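Local atomic coordinates of uricase (Bacillus fastidiosus, PDB entry 4R8X), a protein that catalyses the oxidation of urate to 5-hydroxyisourate, the first step of urate degradation toward allantoin. Residues N203-E209 / Q261-F267; K26-E30 / D257-Q261; G252-D257 / V303-L308. All coordinates share one frame; numbering follows the deposited sequence.

Interaction 1 of 3, residues N203-E209 / Q261-F267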
# COMPACT_ATOMS: atom_id res chain seq x y z
N ASN D 203 8.81 17.10 -0.87
CA ASN D 203 8.65 17.30 0.56
C ASN D 203 9.48 18.52 0.89
O ASN D 203 10.66 18.58 0.52
CB ASN D 203 9.18 16.12 1.36
CG ASN D 203 8.43 14.82 1.09
OD1 ASN D 203 7.29 14.82 0.65
ND2 ASN D 203 9.09 13.70 1.38
N ILE D 204 8.87 19.50 1.54
CA ILE D 204 9.58 20.73 1.86
C ILE D 204 9.55 20.94 3.36
O ILE D 204 8.51 20.74 4.00
CB ILE D 204 8.92 21.94 1.18
CG1 ILE D 204 8.72 21.66 -0.31
CG2 ILE D 204 9.77 23.18 1.39
CD1 ILE D 204 7.94 22.74 -1.04
N GLY D 205 10.68 21.31 3.93
CA GLY D 205 10.77 21.61 5.35
C GLY D 205 11.44 22.95 5.58
O GLY D 205 12.10 23.48 4.68
N TRP D 206 11.26 23.51 6.77
CA TRP D 206 11.89 24.79 7.11
C TRP D 206 12.23 24.84 8.60
O TRP D 206 11.71 24.05 9.39
CB TRP D 206 11.00 25.97 6.71
CG TRP D 206 9.57 25.84 7.15
CD1 TRP D 206 9.00 26.35 8.28
CD2 TRP D 206 8.54 25.13 6.46
NE1 TRP D 206 7.67 26.01 8.34
CE2 TRP D 206 7.36 25.25 7.24
CE3 TRP D 206 8.49 24.41 5.26
CZ2 TRP D 206 6.15 24.68 6.85
CZ3 TRP D 206 7.29 23.82 4.89
CH2 TRP D 206 6.14 23.96 5.68
N ALA D 207 13.13 25.76 8.95
CA ALA D 207 13.52 25.98 10.34
C ALA D 207 13.39 27.45 10.66
O ALA D 207 13.65 28.29 9.81
CB ALA D 207 14.96 25.53 10.59
N TYR D 208 12.99 27.75 11.89
CA TYR D 208 12.83 29.12 12.37
C TYR D 208 14.08 29.61 13.09
O TYR D 208 14.70 28.87 13.86
CB TYR D 208 11.68 29.17 13.38
CG TYR D 208 10.28 29.02 12.81
CD1 TYR D 208 9.73 27.76 12.58
CD2 TYR D 208 9.50 30.13 12.56
CE1 TYR D 208 8.43 27.63 12.09
CE2 TYR D 208 8.21 30.02 12.09
CZ TYR D 208 7.68 28.76 11.84
OH TYR D 208 6.39 28.64 11.37
N GLU D 209 14.43 30.87 12.86
CA GLU D 209 15.47 31.53 13.65
C GLU D 209 15.05 31.60 15.11
O GLU D 209 15.85 31.33 16.01
CB GLU D 209 15.75 32.94 13.11
CG GLU D 209 16.89 33.67 13.82
CD GLU D 209 17.07 35.09 13.32
OE1 GLU D 209 16.32 35.51 12.41
OE2 GLU D 209 17.96 35.79 13.84
N GLN D 261 12.07 35.28 8.79
CA GLN D 261 12.28 34.67 10.10
C GLN D 261 12.69 33.19 10.00
O GLN D 261 12.96 32.55 11.02
CB GLN D 261 11.06 34.87 11.01
CG GLN D 261 9.87 33.94 10.74
CD GLN D 261 8.94 34.44 9.65
OE1 GLN D 261 9.36 35.11 8.71
NE2 GLN D 261 7.66 34.12 9.78
N LEU D 262 12.73 32.66 8.78
CA LEU D 262 13.24 31.30 8.55
C LEU D 262 14.74 31.32 8.27
O LEU D 262 15.22 32.21 7.57
CB LEU D 262 12.52 30.64 7.37
CG LEU D 262 11.00 30.48 7.47
CD1 LEU D 262 10.47 29.73 6.25
CD2 LEU D 262 10.64 29.75 8.76
N THR D 263 15.48 30.36 8.82
CA THR D 263 16.92 30.28 8.57
C THR D 263 17.24 29.39 7.38
O THR D 263 18.25 29.60 6.70
CB THR D 263 17.69 29.72 9.77
OG1 THR D 263 17.18 28.42 10.10
CG2 THR D 263 17.58 30.65 10.96
N GLU D 264 16.38 28.41 7.12
CA GLU D 264 16.62 27.50 6.02
C GLU D 264 15.35 26.82 5.54
O GLU D 264 14.38 26.67 6.29
CB GLU D 264 17.66 26.43 6.40
CG GLU D 264 17.12 25.32 7.29
CD GLU D 264 17.97 24.05 7.25
OE1 GLU D 264 17.44 22.99 6.85
OE2 GLU D 264 19.15 24.10 7.64
N VAL D 265 15.39 26.41 4.28
CA VAL D 265 14.35 25.58 3.69
C VAL D 265 15.03 24.35 3.10
O VAL D 265 16.04 24.46 2.43
CB VAL D 265 13.60 26.33 2.57
CG1 VAL D 265 12.56 25.44 1.94
CG2 VAL D 265 12.95 27.59 3.14
N ASN D 266 14.46 23.17 3.35
CA ASN D 266 15.07 21.94 2.85
C ASN D 266 14.10 21.18 1.96
O ASN D 266 12.87 21.33 2.08
CB ASN D 266 15.59 21.06 3.99
CG ASN D 266 14.58 20.89 5.10
OD1 ASN D 266 13.58 20.19 4.93
ND2 ASN D 266 14.83 21.52 6.24
N PHE D 267 14.65 20.39 1.04
CA PHE D 267 13.84 19.70 0.04
C PHE D 267 14.24 18.25 -0.06
O PHE D 267 15.43 17.91 0.01
CB PHE D 267 14.06 20.32 -1.34
CG PHE D 267 13.55 21.72 -1.45
CD1 PHE D 267 14.35 22.80 -1.13
CD2 PHE D 267 12.26 21.96 -1.91
CE1 PHE D 267 13.86 24.09 -1.24
CE2 PHE D 267 11.78 23.24 -2.03
CZ PHE D 267 12.58 24.32 -1.70
O HOH W 1 12.24 18.27 3.37

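Interaction 2 of 3, residues K26-E30 / D257-Q261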
# COMPACT_ATOMS: atom_id res chain seq x y z
N LYS D 26 0.71 36.01 7.55
CA LYS D 26 1.27 37.05 6.70
C LYS D 26 0.71 36.93 5.29
O LYS D 26 0.68 35.84 4.71
CB LYS D 26 2.80 36.92 6.67
CG LYS D 26 3.52 37.99 5.85
CD LYS D 26 4.99 37.63 5.68
CE LYS D 26 5.85 38.86 5.49
NZ LYS D 26 5.97 39.63 6.75
N GLN D 27 0.25 38.05 4.73
CA GLN D 27 -0.20 38.06 3.34
C GLN D 27 0.99 38.03 2.40
O GLN D 27 1.95 38.78 2.57
CB GLN D 27 -1.07 39.29 3.06
CG GLN D 27 -2.39 39.29 3.82
CD GLN D 27 -3.43 40.18 3.17
OE1 GLN D 27 -4.62 39.85 3.14
NE2 GLN D 27 -3.00 41.32 2.65
N ILE D 28 0.94 37.13 1.42
CA ILE D 28 1.99 37.03 0.40
C ILE D 28 1.36 36.92 -0.99
O ILE D 28 0.23 36.45 -1.11
CB ILE D 28 2.94 35.83 0.65
CG1 ILE D 28 2.20 34.49 0.60
CG2 ILE D 28 3.68 36.00 1.98
CD1 ILE D 28 3.13 33.30 0.64
N PRO D 29 2.10 37.34 -2.03
CA PRO D 29 1.56 37.34 -3.40
C PRO D 29 1.25 35.94 -3.94
O PRO D 29 0.39 35.79 -4.81
CB PRO D 29 2.68 37.97 -4.23
CG PRO D 29 3.48 38.76 -3.26
CD PRO D 29 3.41 38.03 -1.96
N GLU D 30 1.95 34.93 -3.43
CA GLU D 30 1.82 33.57 -3.95
C GLU D 30 0.61 32.80 -3.43
O GLU D 30 0.35 31.68 -3.88
CB GLU D 30 3.09 32.76 -3.64
CG GLU D 30 4.32 33.18 -4.43
CD GLU D 30 4.99 34.43 -3.89
OE1 GLU D 30 4.71 34.83 -2.73
OE2 GLU D 30 5.80 35.02 -4.63
N ASP D 257 12.62 34.55 1.06
CA ASP D 257 12.30 35.95 0.77
C ASP D 257 11.01 36.39 1.46
O ASP D 257 10.94 37.45 2.08
CB ASP D 257 12.18 36.14 -0.75
CG ASP D 257 12.51 37.55 -1.21
OD1 ASP D 257 12.78 38.44 -0.36
OD2 ASP D 257 12.50 37.77 -2.44
N ARG D 258 9.97 35.56 1.34
CA ARG D 258 8.68 35.87 1.94
C ARG D 258 8.71 35.77 3.46
O ARG D 258 7.97 36.48 4.15
CB ARG D 258 7.60 34.94 1.40
CG ARG D 258 7.34 35.10 -0.07
CD ARG D 258 7.02 36.54 -0.44
NE ARG D 258 6.77 36.64 -1.87
CZ ARG D 258 7.18 37.63 -2.64
NH1 ARG D 258 7.87 38.64 -2.14
NH2 ARG D 258 6.90 37.61 -3.94
N PHE D 259 9.55 34.88 3.98
CA PHE D 259 9.59 34.64 5.42
C PHE D 259 11.01 34.82 5.97
O PHE D 259 11.74 33.85 6.15
CB PHE D 259 9.04 33.26 5.76
CG PHE D 259 7.65 33.02 5.24
CD1 PHE D 259 6.58 33.75 5.75
CD2 PHE D 259 7.40 32.09 4.24
CE1 PHE D 259 5.29 33.54 5.29
CE2 PHE D 259 6.10 31.89 3.77
CZ PHE D 259 5.05 32.62 4.30
N PRO D 260 11.39 36.08 6.25
CA PRO D 260 12.75 36.39 6.73
C PRO D 260 13.09 35.71 8.06
O PRO D 260 14.27 35.59 8.40
CB PRO D 260 12.71 37.91 6.93
CG PRO D 260 11.63 38.39 6.04
CD PRO D 260 10.60 37.29 6.01
N GLN D 261 12.07 35.28 8.79
CA GLN D 261 12.28 34.67 10.10
C GLN D 261 12.69 33.19 10.00
O GLN D 261 12.96 32.55 11.02
CB GLN D 261 11.06 34.87 11.01
CG GLN D 261 9.87 33.94 10.74
CD GLN D 261 8.94 34.44 9.65
OE1 GLN D 261 9.36 35.11 8.71
NE2 GLN D 261 7.66 34.12 9.78
O HOH W 2 7.96 37.59 8.46

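Interaction 3 of 3, residues G252-D257 / V303-L308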
# COMPACT_ATOMS: atom_id res chain seq x y z
N GLY D 252 13.11 27.57 -2.86
CA GLY D 252 13.71 27.86 -1.56
C GLY D 252 14.00 29.34 -1.36
O GLY D 252 13.69 29.89 -0.31
N LEU D 253 14.60 29.97 -2.37
CA LEU D 253 14.88 31.41 -2.30
C LEU D 253 13.61 32.21 -2.05
O LEU D 253 13.60 33.16 -1.27
CB LEU D 253 15.54 31.90 -3.60
CG LEU D 253 16.95 31.40 -3.93
CD1 LEU D 253 17.34 31.86 -5.33
CD2 LEU D 253 17.97 31.87 -2.90
N THR D 254 12.54 31.84 -2.75
CA THR D 254 11.28 32.57 -2.66
C THR D 254 10.67 32.43 -1.27
O THR D 254 10.17 33.41 -0.72
CB THR D 254 10.27 32.10 -3.74
OG1 THR D 254 10.89 32.18 -5.03
CG2 THR D 254 9.05 33.00 -3.75
N ILE D 255 10.71 31.23 -0.71
CA ILE D 255 10.19 31.01 0.64
C ILE D 255 10.98 31.85 1.65
O ILE D 255 10.40 32.54 2.49
CB ILE D 255 10.23 29.51 1.04
CG1 ILE D 255 9.31 28.67 0.14
CG2 ILE D 255 9.85 29.35 2.49
CD1 ILE D 255 9.61 27.19 0.18
N LEU D 256 12.30 31.80 1.56
CA LEU D 256 13.16 32.61 2.43
C LEU D 256 12.90 34.12 2.28
O LEU D 256 12.96 34.87 3.26
CB LEU D 256 14.62 32.28 2.14
CG LEU D 256 15.02 30.85 2.53
CD1 LEU D 256 16.39 30.46 1.99
CD2 LEU D 256 14.97 30.65 4.04
N ASP D 257 12.62 34.55 1.06
CA ASP D 257 12.30 35.95 0.77
C ASP D 257 11.01 36.39 1.46
O ASP D 257 10.94 37.45 2.08
CB ASP D 257 12.18 36.14 -0.75
CG ASP D 257 12.51 37.55 -1.21
OD1 ASP D 257 12.78 38.44 -0.36
OD2 ASP D 257 12.50 37.77 -2.44
N VAL D 303 18.43 25.38 1.26
CA VAL D 303 18.65 26.76 0.85
C VAL D 303 18.61 27.62 2.11
O VAL D 303 17.78 27.39 3.00
CB VAL D 303 17.57 27.21 -0.16
CG1 VAL D 303 17.93 28.55 -0.78
CG2 VAL D 303 17.40 26.17 -1.25
N HIS D 304 19.51 28.60 2.21
CA HIS D 304 19.70 29.35 3.44
C HIS D 304 19.62 30.84 3.16
O HIS D 304 19.78 31.25 2.02
CB HIS D 304 21.05 28.97 4.05
CG HIS D 304 21.20 27.49 4.27
ND1 HIS D 304 21.09 26.92 5.52
CD2 HIS D 304 21.41 26.47 3.40
CE1 HIS D 304 21.24 25.61 5.41
NE2 HIS D 304 21.44 25.31 4.14
N GLN D 305 19.36 31.65 4.19
CA GLN D 305 19.25 33.09 3.98
C GLN D 305 20.48 33.69 3.29
O GLN D 305 20.36 34.63 2.51
CB GLN D 305 18.97 33.82 5.30
CG GLN D 305 17.56 33.61 5.85
CD GLN D 305 16.47 34.25 5.00
OE1 GLN D 305 16.74 34.92 4.01
NE2 GLN D 305 15.22 34.05 5.40
N GLU D 306 21.65 33.12 3.55
CA GLU D 306 22.88 33.57 2.91
C GLU D 306 22.83 33.39 1.39
O GLU D 306 23.42 34.18 0.65
CB GLU D 306 24.10 32.86 3.50
CG GLU D 306 24.42 33.23 4.95
CD GLU D 306 23.51 32.57 5.98
OE1 GLU D 306 22.72 31.67 5.62
OE2 GLU D 306 23.60 32.95 7.17
N ASP D 307 22.11 32.37 0.93
CA ASP D 307 21.91 32.17 -0.51
C ASP D 307 21.10 33.30 -1.10
O ASP D 307 21.43 33.84 -2.15
CB ASP D 307 21.22 30.83 -0.79
CG ASP D 307 22.08 29.64 -0.42
OD1 ASP D 307 23.29 29.66 -0.74
OD2 ASP D 307 21.55 28.70 0.19
N LEU D 308 20.02 33.67 -0.42
CA LEU D 308 19.15 34.74 -0.89
C LEU D 308 19.92 36.06 -0.93
O LEU D 308 19.82 36.82 -1.90
CB LEU D 308 17.93 34.86 0.00
CG LEU D 308 16.93 35.94 -0.42
CD1 LEU D 308 16.30 35.59 -1.77
CD2 LEU D 308 15.87 36.10 0.65
O HOH W 3 14.42 37.18 3.68

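Interaction 1 of 3, residues N203-E209 / Q261-F267
Leu262 packs against both Trp206 and Tyr208, and its side chain can be followed outward from the backbone. Its CB lies against the peptide oxygen of Ala207; CG, where the chain forks, is farther from that oxygen, but CD2 returns to 3.5 Å from Ala207 O. CD1 reaches CB of Trp206 at 3.8 Å, at the root of the indole. CD2 settles over the phenol of Tyr208, 4.0 Å from the ring centroid and only 12° off the normal, a true CH-pi contact. The same methyl also meets CD1 of Trp206 obliquely. Chi1 of -60° sets CG anti to the carbonyl carbon, which brings both branches to the aromatic pair; a forked side chain suits a site where one methyl is shared by two rings and the other packs at the indole's root.

Around this leucine the two strands run antiparallel. Gly205 and Asn266 form a hydrogen-bonded pair: Gly205 N gives to Asn266 O at 2.9 Å, and Asn266 N returns a shorter bond of 2.7 Å to Gly205 O. The absence of a side chain on Gly205 matters here, because a beta carbon would fall about 2.4 Å from Asn266 OD1. The amide of Asn266 can therefore lie over the glycine while its ND2 donates to Glu264 OE1, within the amide plane. On the opposite face, Ile204 CG2 touches Val265 CG1 at 3.6 Å, and Ile204 CG1 lies beside the ring of Phe267. Past the corner at Thr263, Glu209 N still bonds to Gln261 O at 2.9 Å.

The pairing joins strands 198-208 and 262-271 in the large antiparallel sheet, between strands 156-173 and 296-304. Helices 225-238 and 244-258 cover the apolar face, where Ile204 and Trp206 meet Val228, and Val265 meets Ile255; Leu262 separately touches Ile255.

Interaction 2 of 3, residues K26-E30 / D257-Q261
Arg258 and Glu30 meet side-on: the guanidinium presents NE and NH2 together to the carboxylate, one nitrogen to each oxygen. Arg258 NE lies 2.9 Å from Glu30 OE1, and Arg258 NH2 is equally close to Glu30 OE2, so two bonds fix the guanidinium against rotation. The side chains cross at about a right angle, yet their flat ends are turned only 33° apart, and both oxygens lie near the guanidinium plane on their syn sides. Arginine suits this place because it can offer two parallel N-H groups and still present flat faces. Over one of those faces comes Pro29, whose CD sits 3.5 Å above the guanidinium plane of Arg258, toward the rim, while the carboxylate of Glu30 stays at the edge. Arg258 NH2 has a second acceptor in an oxygen of the C-terminal residue Leu322, and the terminal carboxylate probably shares the arginine's charge.

Apolar contacts continue along the segment. The side chains of Ile28 and Phe259 cross at about a right angle, Ile28 CD1 4.2 Å from Phe259 CZ, while the other branch of Ile28, CG2, faces Arg258 CB. Chi1 of -178° starts Lys26 on an extended course that carries its CD past the Phe259 ring, in the opposite direction, and brings Lys26 CE to 3.5 Å from Arg258 O. That oxygen belongs to the last helical residue, so the lysine's charge would probably be favoured near the negative end of the helix dipole. Lys26 NZ donates a weak hydrogen bond to a water that in turn donates to Gln261 OE1 at 2.9 Å.

The loop between strands 22-23 and 35-36 is thus fastened to the C-terminal end of helix 244-258. Helix 225-238 closes the inner side, where Ile231 touches Ile28, Glu30 and Phe259.

Interaction 3 of 3, residues G252-D257 / V303-L308
Leu256 and Leu253 project from helix 244-258 into the corner where strand 296-304 gives way to helix 305-312. Packing is tight here: Leu256 CD1 lies 3.5 Å from Val303 O and also touches the backbone of His304, while Leu253 CD2 rests against Val303 and the first turn of helix 305-312, at Asp307 and Leu308. Leu308 CD2 in turn packs 3.6 Å from CA of Asp257. Gly252 lets the valine approach, since a beta carbon on it would come within 2.6 Å of Val303 CG2. This is a helix lying against the antiparallel sheet, as in the tunnelling fold (T-fold) of uricases. The short helix follows His304 at its N-cap position, whose N donates to Asp307 OD2 at 2.9 Å; Asp307 also binds Arg310 and Arg3 of a second subunit.

The other side is polar and hydrated. Gln305, bent at chi2 (-68°), slides past Leu256 so that NE2 donates to Leu256 O at 3.2 Å and also to Leu262 O. Replacement by alanine removes the amide, which is likely to leave Leu262 O without this donor and a gap beside Leu256 CD2. A water sits 2.8 Å from Leu256 O, and the Asp257 carboxylate turns to Tyr319 and Lys312.

Interactions 1 and 3 adjoin and share one sheet: strand 262-271 pairs with 198-208 in the former and borders strand 296-304, which leads into the latter. A backbone bond from Val303 to Val265 connects them directly. Interactions 1 and 2 share Gln261, just past the helix, and interactions 2 and 3 both use helix 244-258, the one at its C-terminal end, the other along its preceding turns. Interaction 1 combines regular strand hydrogen bonds with an apolar face; interaction 3, the most buried, depends on aliphatic fit with one hydrogen bond from a side-chain amide. Interaction 2 lies equally far from the chain's centre, but as a partly exposed loop-to-helix contact it relies on a salt bridge.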